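Local coordinates for glycosyl hydrolase family 10 (Bacteroides intestinalis DSM 17393, PDB 4QPW), which binds xylan-type chains through a carbohydrate-binding module, one domain of a longer enzyme that probably hydrolyses xylan as a family 10 glycoside hydrolase, at residues 72-77 with 82-87; 54-59 with 130-135; 60-65 with 137-142. One frame throughout, in Å; residues are numbered along the deposited sequence. Where two conformers were deposited one is given.

Contacts 1 and 2 bridge the two sheets of a beta-sandwich across its interior, while contact 3 packs the connecting loop 60-65 on strand 130-141. That strand supplies one side of contacts 2 and 3, and its neighbour in the same sheet, strand 69-78, supplies one side of contact 1. The strands are laced by backbone pairs such as Met75 O with Lys135 N (2.8 Å) and Lys73 O with Lys138 N (2.8 Å). Centres of contacts 1 and 2 lie about 8 Å apart, those of contacts 2 and 3 about 18 Å. Only contact 2 includes a residue of the glycan pocket, Gln55; in contact 1 the Phe86 side chain is about 11 Å from a bound xylose.

Contact 1 (72-77 with 82-87); sequences LKMMVR and GKLNFG
Leu72 and Phe86 meet head-on in the interior of a beta-sandwich, where strand 69-78 of one sheet faces strand 82-89 of the other. The segment axes come within 9.5 Å at 148° between their directions, so the strands run roughly antiparallel on separate layers. No hydrogen bond passes between the two segments, and side chains alone join them.

The aromatic part of the contact is a CH-pi interaction. Leu72 CD2 stands over one face of the Phe86 ring, 3.8 Å from its centroid and 17° off the normal. With CG of Leu72 anti to the backbone N (chi1 168°), the side chain is turned toward the other sheet, and CD2 is the branch that reaches the ring. Phe99 and Phe110 also meet this ring, Phe110 edge-to-face, which makes Phe86 part of an aromatic cluster within the core.

The aliphatic part gathers at Leu84, whose CD2 methyl faces both Met74 and Val76 from the opposite sheet. Met74 was modelled in two conformers, so the close approach of its sulfur to that methyl is doubtful in detail. Phe99 and Phe101 of strand 95-101 pack beside Met74 and Val76, respectively. The branch of Val76 turned to Leu84 is CG2, and it lies 4.1 Å from Leu84 CD2.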
loop_
_atom_site.group_PDB
_atom_site.type_symbol
_atom_site.label_atom_id
_atom_site.label_comp_id
_atom_site.label_asym_id
_atom_site.label_seq_id
_atom_site.Cartn_x
_atom_site.Cartn_y
_atom_site.Cartn_z
ATOM N N LEU A 72 3.369 3.636 -9.989
ATOM C CA LEU A 72 3.395 3.439 -8.553
ATOM C C LEU A 72 4.624 2.565 -8.219
ATOM O O LEU A 72 4.792 1.487 -8.870
ATOM C CB LEU A 72 2.135 2.697 -8.108
ATOM C CG LEU A 72 2.085 2.156 -6.713
ATOM C CD1 LEU A 72 2.065 3.249 -5.656
ATOM C CD2 LEU A 72 0.883 1.196 -6.532
ATOM N N LYS A 73 5.442 2.972 -7.300
ATOM C CA LYS A 73 6.571 2.173 -6.793
ATOM C C LYS A 73 6.361 1.913 -5.356
ATOM O O LYS A 73 6.064 2.863 -4.567
ATOM C CB LYS A 73 7.911 2.816 -7.025
ATOM C CG LYS A 73 8.216 3.099 -8.471
ATOM C CD LYS A 73 9.640 3.581 -8.732
ATOM C CE LYS A 73 9.906 3.752 -10.235
ATOM N NZ LYS A 73 11.297 4.121 -10.516
ATOM N N MET A 74 6.487 0.668 -4.889
ATOM C CA MET A 74 6.389 0.336 -3.476
ATOM C C MET A 74 7.423 -0.662 -3.102
ATOM O O MET A 74 7.556 -1.677 -3.855
ATOM C CB MET A 74 5.016 -0.223 -3.231
ATOM C CG MET A 74 4.611 -0.395 -1.795
ATOM S SD MET A 74 3.039 -1.249 -1.512
ATOM C CE MET A 74 2.180 -0.194 -3.023
ATOM N N MET A 75 8.123 -0.461 -2.035
ATOM C CA MET A 75 9.059 -1.483 -1.517
ATOM C C MET A 75 8.363 -2.249 -0.406
ATOM O O MET A 75 7.896 -1.643 0.587
ATOM C CB MET A 75 10.354 -0.868 -1.097
ATOM C CG MET A 75 11.250 -1.881 -0.387
ATOM S SD MET A 75 13.025 -1.542 -0.353
ATOM C CE MET A 75 13.364 -1.432 1.363
ATOM N N VAL A 76 8.262 -3.560 -0.588
ATOM C CA VAL A 76 7.406 -4.450 0.237
ATOM C C VAL A 76 8.140 -5.735 0.508
ATOM O O VAL A 76 8.864 -6.263 -0.380
ATOM C CB VAL A 76 6.108 -4.779 -0.472
ATOM C CG1 VAL A 76 5.160 -5.635 0.368
ATOM C CG2 VAL A 76 5.450 -3.565 -1.017
ATOM N N ARG A 77 7.955 -6.285 1.694
ATOM C CA ARG A 77 8.310 -7.714 1.966
ATOM C C ARG A 77 7.233 -8.237 2.915
ATOM O O ARG A 77 6.465 -7.495 3.592
ATOM C CB ARG A 77 9.677 -7.848 2.523
ATOM C CG ARG A 77 9.866 -7.376 3.846
ATOM C CD ARG A 77 11.247 -7.702 4.484
ATOM N NE ARG A 77 11.396 -7.459 5.863
ATOM C CZ ARG A 77 12.478 -7.664 6.687
ATOM N NH1 ARG A 77 13.654 -8.204 6.237
ATOM N NH2 ARG A 77 12.355 -7.282 7.971
ATOM N N GLY A 82 2.953 -13.724 -0.307
ATOM C CA GLY A 82 1.571 -13.353 -0.330
ATOM C C GLY A 82 1.308 -12.268 -1.310
ATOM O O GLY A 82 2.225 -11.874 -2.088
ATOM N N LYS A 83 0.048 -11.817 -1.374
ATOM C CA LYS A 83 -0.389 -10.829 -2.312
ATOM C C LYS A 83 -0.999 -9.592 -1.653
ATOM O O LYS A 83 -1.777 -9.697 -0.694
ATOM C CB LYS A 83 -1.434 -11.446 -3.259
ATOM C CG LYS A 83 -2.025 -10.539 -4.299
ATOM C CD LYS A 83 -3.170 -11.111 -5.121
ATOM C CE LYS A 83 -2.524 -11.878 -6.217
ATOM N NZ LYS A 83 -3.410 -13.007 -6.651
ATOM N N LEU A 84 -0.576 -8.430 -2.166
ATOM C CA LEU A 84 -1.013 -7.056 -1.748
ATOM C C LEU A 84 -1.980 -6.567 -2.875
ATOM O O LEU A 84 -1.447 -6.496 -3.992
ATOM C CB LEU A 84 0.312 -6.140 -1.496
ATOM C CG LEU A 84 0.126 -4.981 -0.736
ATOM C CD1 LEU A 84 -0.265 -5.269 0.712
ATOM C CD2 LEU A 84 1.393 -4.135 -0.735
ATOM N N ASN A 85 -3.216 -6.292 -2.715
ATOM C CA ASN A 85 -4.031 -5.643 -3.709
ATOM C C ASN A 85 -4.027 -4.147 -3.519
ATOM O O ASN A 85 -3.948 -3.678 -2.340
ATOM C CB ASN A 85 -5.468 -6.150 -3.643
ATOM C CG ASN A 85 -5.516 -7.618 -4.011
ATOM O OD1 ASN A 85 -5.360 -8.465 -3.127
ATOM N ND2 ASN A 85 -5.454 -7.899 -5.225
ATOM N N PHE A 86 -4.080 -3.354 -4.559
ATOM C CA PHE A 86 -4.081 -1.907 -4.457
ATOM C C PHE A 86 -4.905 -1.274 -5.459
ATOM O O PHE A 86 -5.196 -1.893 -6.558
ATOM C CB PHE A 86 -2.629 -1.363 -4.419
ATOM C CG PHE A 86 -1.879 -1.641 -5.663
ATOM C CD1 PHE A 86 -2.125 -0.975 -6.800
ATOM C CD2 PHE A 86 -0.969 -2.675 -5.680
ATOM C CE1 PHE A 86 -1.484 -1.290 -7.976
ATOM C CE2 PHE A 86 -0.328 -3.003 -6.873
ATOM C CZ PHE A 86 -0.595 -2.306 -7.970
ATOM N N GLY A 87 -5.265 -0.020 -5.253
ATOM C CA GLY A 87 -5.799 0.851 -6.281
ATOM C C GLY A 87 -5.252 2.229 -6.101
ATOM O O GLY A 87 -5.107 2.682 -4.928
#

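Contact 2 (54-59 with 130-135). With XYP (beta-D-xylopyranose), chain B; XYP (beta-D-xylopyranose), chain C.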
loop_
_atom_site.group_PDB
_atom_site.type_symbol
_atom_site.label_atom_id
_atom_site.label_comp_id
_atom_site.label_asym_id
_atom_site.label_seq_id
_atom_site.Cartn_x
_atom_site.Cartn_y
_atom_site.Cartn_z
ATOM N N ILE A 54 -9.186 -5.846 5.718
ATOM C CA ILE A 54 -8.001 -5.154 6.263
ATOM C C ILE A 54 -7.541 -4.222 5.150
ATOM O O ILE A 54 -6.972 -4.715 4.135
ATOM C CB ILE A 54 -6.954 -6.073 6.715
ATOM C CG1 ILE A 54 -7.487 -7.068 7.779
ATOM C CG2 ILE A 54 -5.781 -5.271 7.279
ATOM C CD1 ILE A 54 -6.489 -8.087 8.225
ATOM N N GLN A 55 -7.905 -2.954 5.254
ATOM C CA GLN A 55 -7.625 -1.965 4.159
ATOM C C GLN A 55 -7.079 -0.710 4.737
ATOM O O GLN A 55 -7.404 -0.312 5.879
ATOM C CB GLN A 55 -8.870 -1.734 3.309
ATOM C CG GLN A 55 -10.033 -1.098 4.070
ATOM C CD GLN A 55 -11.224 -0.823 3.195
ATOM O OE1 GLN A 55 -11.115 -0.589 1.989
ATOM N NE2 GLN A 55 -12.426 -0.894 3.792
ATOM N N TYR A 56 -6.165 -0.064 3.983
ATOM C CA TYR A 56 -5.400 1.029 4.543
ATOM C C TYR A 56 -4.826 1.841 3.403
ATOM O O TYR A 56 -4.374 1.285 2.394
ATOM C CB TYR A 56 -4.302 0.485 5.494
ATOM C CG TYR A 56 -3.550 -0.723 5.030
ATOM C CD1 TYR A 56 -4.084 -2.026 5.221
ATOM C CD2 TYR A 56 -2.343 -0.660 4.364
ATOM C CE1 TYR A 56 -3.506 -3.142 4.714
ATOM C CE2 TYR A 56 -1.719 -1.753 3.904
ATOM C CZ TYR A 56 -2.283 -3.023 4.046
ATOM O OH TYR A 56 -1.607 -4.135 3.589
ATOM N N HIS A 57 -4.763 3.139 3.604
ATOM C CA HIS A 57 -4.031 3.979 2.628
ATOM C C HIS A 57 -2.579 3.902 2.969
ATOM O O HIS A 57 -2.144 4.050 4.136
ATOM C CB HIS A 57 -4.467 5.436 2.726
ATOM C CG HIS A 57 -5.885 5.683 2.292
ATOM N ND1 HIS A 57 -6.418 6.961 2.368
ATOM C CD2 HIS A 57 -6.849 4.851 1.800
ATOM C CE1 HIS A 57 -7.680 6.895 1.955
ATOM N NE2 HIS A 57 -7.974 5.653 1.621
ATOM N N THR A 58 -1.739 3.710 1.952
ATOM C CA THR A 58 -0.271 3.752 2.121
ATOM C C THR A 58 0.339 5.014 1.593
ATOM O O THR A 58 1.560 5.277 1.830
ATOM C CB THR A 58 0.360 2.501 1.486
ATOM O OG1 THR A 58 -0.012 2.422 0.116
ATOM C CG2 THR A 58 0.008 1.252 2.197
ATOM N N ALA A 59 -0.448 5.862 0.953
ATOM C CA ALA A 59 -0.090 7.193 0.450
ATOM C C ALA A 59 -1.428 7.912 0.201
ATOM O O ALA A 59 -2.471 7.262 0.052
ATOM C CB ALA A 59 0.715 7.121 -0.850
ATOM N N GLY A 130 0.190 -13.109 8.548
ATOM C CA GLY A 130 1.577 -12.889 8.827
ATOM C C GLY A 130 1.885 -11.401 8.954
ATOM O O GLY A 130 1.044 -10.619 9.395
ATOM N N THR A 131 3.102 -11.044 8.594
ATOM C CA THR A 131 3.571 -9.624 8.701
ATOM C C THR A 131 3.868 -9.129 7.288
ATOM O O THR A 131 4.658 -9.777 6.552
ATOM C CB THR A 131 4.778 -9.544 9.547
ATOM O OG1 THR A 131 4.513 -10.083 10.900
ATOM C CG2 THR A 131 5.284 -8.109 9.766
ATOM N N ILE A 132 3.248 -8.008 6.904
ATOM C CA ILE A 132 3.599 -7.219 5.692
ATOM C C ILE A 132 4.333 -5.994 6.154
ATOM O O ILE A 132 3.910 -5.288 7.088
ATOM C CB ILE A 132 2.336 -6.886 4.936
ATOM C CG1 ILE A 132 1.648 -8.158 4.450
ATOM C CG2 ILE A 132 2.684 -5.918 3.802
ATOM C CD1 ILE A 132 0.291 -7.884 3.860
ATOM N N GLN A 133 5.466 -5.688 5.518
ATOM C CA GLN A 133 6.235 -4.453 5.763
ATOM C C GLN A 133 6.393 -3.654 4.486
ATOM O O GLN A 133 6.661 -4.221 3.406
ATOM C CB GLN A 133 7.574 -4.831 6.324
ATOM C CG GLN A 133 7.452 -5.535 7.710
ATOM C CD GLN A 133 8.808 -5.887 8.307
ATOM O OE1 GLN A 133 9.751 -6.172 7.577
ATOM N NE2 GLN A 133 8.908 -5.799 9.575
ATOM N N ILE A 134 6.144 -2.341 4.591
ATOM C CA ILE A 134 6.181 -1.416 3.445
ATOM C C ILE A 134 7.132 -0.312 3.795
ATOM O O ILE A 134 6.974 0.417 4.761
ATOM C CB ILE A 134 4.765 -0.907 3.133
ATOM C CG1 ILE A 134 3.876 -2.067 2.725
ATOM C CG2 ILE A 134 4.865 0.175 2.034
ATOM C CD1 ILE A 134 2.401 -1.707 2.584
ATOM N N LYS A 135 8.219 -0.176 2.996
ATOM C CA LYS A 135 9.248 0.795 3.301
ATOM C C LYS A 135 8.945 2.230 2.759
ATOM O O LYS A 135 9.302 3.186 3.440
ATOM C CB LYS A 135 10.565 0.279 2.682
ATOM C CG LYS A 135 11.823 0.890 3.115
ATOM C CD LYS A 135 12.170 0.482 4.542
ATOM C CE LYS A 135 13.522 1.060 5.008
ATOM N NZ LYS A 135 13.789 0.758 6.433
HETATM C C1 XYP B . -15.011 -0.451 0.718
HETATM C C2 XYP B . -13.802 -1.180 0.202
HETATM C C3 XYP B . -14.099 -1.905 -1.101
HETATM C C4 XYP B . -15.338 -2.811 -0.881
HETATM C C5 XYP B . -16.428 -2.012 -0.272
HETATM O O2 XYP B . -12.744 -0.254 -0.049
HETATM O O3 XYP B . -12.930 -2.683 -1.493
HETATM O O4 XYP B . -15.678 -3.356 -2.163
HETATM O O5 XYP B . -16.062 -1.460 0.976
HETATM C C1 XYP C . -15.147 3.997 3.022
HETATM C C2 XYP C . -15.686 3.024 4.104
HETATM C C3 XYP C . -15.173 1.658 3.711
HETATM C C4 XYP C . -15.403 1.317 2.282
HETATM C C5 XYP C . -14.858 2.400 1.370
HETATM O O2 XYP C . -15.295 3.377 5.423
HETATM O O3 XYP C . -15.756 0.620 4.560
HETATM O O4 XYP C . -14.700 0.094 1.963
HETATM O O5 XYP C . -15.464 3.664 1.720
#
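Ile134 CD1 touches both Thr58 and the edge of the Tyr56 ring, joining the two sheets of the sandwich through apolar contacts. The Ile134 CD1 methyl sits 3.8 Å from Thr58 CG2, and the two side chains cross at about a right angle. Against Tyr56 it lies near the ring plane, with Ile134 CD1 4.3 Å from Tyr56 CE2. Ile132, two residues earlier on the same face of the strand, brings its own CD1 to 4.2 Å from Tyr56 OH. These are loose van der Waals approaches, and no hydrogen bond crosses between the segments.

The polar ends of the same side chains find partners elsewhere. Tyr56 OH is hydrogen-bonded to Ser125 OG and Thr58 OG1 to Thr123 OG1, so both buried hydroxyls are satisfied. At Thr58, chi1 of 57° sets CG2 anti to the carbonyl carbon, leaving the methyl to meet Ile134 while OG1 serves Thr123.

Strand alternation sends Gln55 to the other face of its sheet, where its amide grips the bound glycan with both ends. Gln55 OE1 accepts a bond of 2.6 Å from O2 of the chain B xylose, and Gln55 NE2 donates to O4 of the chain C xylose over 3.1 Å at 162°. Using both ends of the amide fixes its rotation. Gln124 and Glu20 also hydrogen-bond the sugar, and Trp18 touches Gln55.

Strand 54-57 lies between strands 19-21 and 120-124 in the five-stranded sheet. Facing it, strand 130-141 runs beside strands 39-44 and 69-78, and Met74 of the latter packs on Ile134.

Contact 3 (60-65 with 137-142); sequences DNLPIE and VKITHS
Segment 60-65 runs alongside residues 137-141 of strand 130-141 as an irregular loop, with the CA atoms of Leu62 and Ile139 8.0 Å apart and an inverse gamma turn centred on Pro63. The loop links strand 54-57 to strand 69-78 and so passes from one sheet of the beta-sandwich to the other, packing on the C-terminal strand on the way. A weak backbone bond from Ile64 N to Leu62 O, 3.2 Å long, spans the proline and belongs to the turn.

Leu62 and Ile64, the residues flanking that proline, both direct their side chains at Ile139, which receives them on separate branches. Leu62 CD2 rests 4.0 Å from Ile139 CG1, while Ile64 CG2 meets Ile139 CG2 at 3.8 Å. Each pair crosses at about a right angle. At Ile139, chi1 of -60° places CG1 anti to the carbonyl carbon and CG2 anti to the backbone N, and this splay presents one branch to each loop residue. All three side chains are buried, and the contact between the segments is wholly apolar.

Tyr70 touches both Ile64 and Ile139, and Val121 lies against Leu62. The loop is also tied down by backbone hydrogen bonds between Leu62 and Gly119 and between Ile64 and Gly118.

At the start of the segment, Asp60 turns its carboxylate back on the chain: Asn61 N donates to Asp60 OD1 over 2.8 Å, bent to 136° and reaching the oxygen from above the carboxylate plane.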
loop_
_atom_site.group_PDB
_atom_site.type_symbol
_atom_site.label_atom_id
_atom_site.label_comp_id
_atom_site.label_asym_id
_atom_site.label_seq_id
_atom_site.Cartn_x
_atom_site.Cartn_y
_atom_site.Cartn_z
ATOM N N ASP A 60 -1.377 9.234 0.131
ATOM C CA ASP A 60 -2.612 10.043 0.001
ATOM C C ASP A 60 -2.237 11.367 -0.594
ATOM O O ASP A 60 -1.046 11.673 -0.825
ATOM C CB ASP A 60 -3.181 10.220 1.457
ATOM C CG ASP A 60 -4.590 10.704 1.541
ATOM O OD1 ASP A 60 -5.245 10.857 0.552
ATOM O OD2 ASP A 60 -4.935 11.010 2.753
ATOM N N ASN A 61 -3.244 12.186 -0.921
ATOM C CA ASN A 61 -2.982 13.541 -1.414
ATOM C C ASN A 61 -2.151 13.489 -2.699
ATOM O O ASN A 61 -1.251 14.328 -2.906
ATOM C CB ASN A 61 -2.251 14.408 -0.340
ATOM C CG ASN A 61 -2.765 14.185 1.089
ATOM O OD1 ASN A 61 -2.232 13.444 1.819
ATOM N ND2 ASN A 61 -3.922 14.822 1.373
ATOM N N LEU A 62 -2.441 12.555 -3.577
ATOM C CA LEU A 62 -1.554 12.328 -4.721
ATOM C C LEU A 62 -1.633 13.416 -5.748
ATOM O O LEU A 62 -2.772 13.879 -6.073
ATOM C CB LEU A 62 -1.834 10.968 -5.320
ATOM C CG LEU A 62 -1.651 9.749 -4.434
ATOM C CD1 LEU A 62 -2.062 8.495 -5.192
ATOM C CD2 LEU A 62 -0.240 9.649 -3.877
ATOM N N PRO A 63 -0.559 13.738 -6.424
ATOM C CA PRO A 63 -0.538 14.856 -7.423
ATOM C C PRO A 63 -0.769 14.277 -8.790
ATOM O O PRO A 63 0.275 14.317 -9.661
ATOM C CB PRO A 63 0.869 15.371 -7.323
ATOM C CG PRO A 63 1.692 14.086 -7.063
ATOM C CD PRO A 63 0.812 13.334 -6.071
ATOM N N ILE A 64 -1.677 13.425 -9.044
ATOM C CA ILE A 64 -1.931 12.777 -10.309
ATOM C C ILE A 64 -3.138 13.417 -11.004
ATOM O O ILE A 64 -4.083 13.854 -10.374
ATOM C CB ILE A 64 -2.005 11.255 -10.204
ATOM C CG1 ILE A 64 -3.134 10.790 -9.334
ATOM C CG2 ILE A 64 -0.672 10.606 -9.782
ATOM C CD1 ILE A 64 -3.203 9.251 -9.096
ATOM N N GLU A 65 -3.033 13.427 -12.333
ATOM C CA GLU A 65 -4.055 14.100 -13.217
ATOM C C GLU A 65 -4.596 13.078 -14.146
ATOM O O GLU A 65 -3.921 12.253 -14.732
ATOM C CB GLU A 65 -3.348 15.179 -14.011
ATOM C CG GLU A 65 -2.751 16.269 -13.134
ATOM C CD GLU A 65 -1.826 17.179 -13.961
ATOM O OE1 GLU A 65 -2.416 18.029 -14.590
ATOM O OE2 GLU A 65 -0.612 16.974 -14.102
ATOM N N VAL A 137 6.485 4.482 -0.575
ATOM C CA VAL A 137 5.627 4.553 -1.736
ATOM C C VAL A 137 5.982 5.775 -2.546
ATOM O O VAL A 137 6.151 6.871 -1.951
ATOM C CB VAL A 137 4.118 4.634 -1.298
ATOM C CG1 VAL A 137 3.233 4.649 -2.484
ATOM C CG2 VAL A 137 3.760 3.463 -0.402
ATOM N N LYS A 138 6.137 5.619 -3.853
ATOM C CA LYS A 138 6.408 6.733 -4.748
ATOM C C LYS A 138 5.436 6.717 -5.897
ATOM O O LYS A 138 5.022 5.651 -6.346
ATOM C CB LYS A 138 7.863 6.672 -5.314
ATOM C CG LYS A 138 8.970 6.646 -4.288
ATOM C CD LYS A 138 10.354 6.495 -4.832
ATOM C CE LYS A 138 11.407 6.364 -3.767
ATOM N NZ LYS A 138 12.787 6.206 -4.312
ATOM N N ILE A 139 5.181 7.919 -6.420
ATOM C CA ILE A 139 4.552 8.064 -7.746
ATOM C C ILE A 139 5.569 8.741 -8.615
ATOM O O ILE A 139 6.153 9.768 -8.224
ATOM C CB ILE A 139 3.273 8.935 -7.707
ATOM C CG1 ILE A 139 2.185 8.366 -6.787
ATOM C CG2 ILE A 139 2.751 9.172 -9.101
ATOM C CD1 ILE A 139 1.655 7.050 -7.112
ATOM N N THR A 140 5.809 8.177 -9.808
ATOM C CA THR A 140 6.808 8.704 -10.751
ATOM C C THR A 140 6.175 8.861 -12.126
ATOM O O THR A 140 5.123 8.336 -12.441
ATOM C CB THR A 140 8.067 7.815 -10.822
ATOM O OG1 THR A 140 7.793 6.594 -11.478
ATOM C CG2 THR A 140 8.623 7.523 -9.452
ATOM N N HIS A 141 6.880 9.628 -12.981
ATOM C CA HIS A 141 6.548 9.628 -14.407
ATOM C C HIS A 141 7.872 9.755 -15.163
ATOM O O HIS A 141 8.892 10.159 -14.660
ATOM C CB HIS A 141 5.580 10.789 -14.781
ATOM C CG HIS A 141 6.219 12.075 -14.682
ATOM N ND1 HIS A 141 6.328 12.766 -13.519
ATOM C CD2 HIS A 141 6.806 12.881 -15.599
ATOM C CE1 HIS A 141 6.968 13.896 -13.663
ATOM N NE2 HIS A 141 7.280 13.990 -14.957
ATOM N N SER A 142 7.803 9.421 -16.456
ATOM C CA SER A 142 9.053 9.324 -17.261
ATOM C C SER A 142 9.461 10.603 -17.756
ATOM O O SER A 142 8.668 11.232 -18.388
ATOM C CB SER A 142 8.691 8.454 -18.422
ATOM O OG SER A 142 8.806 7.169 -17.932
#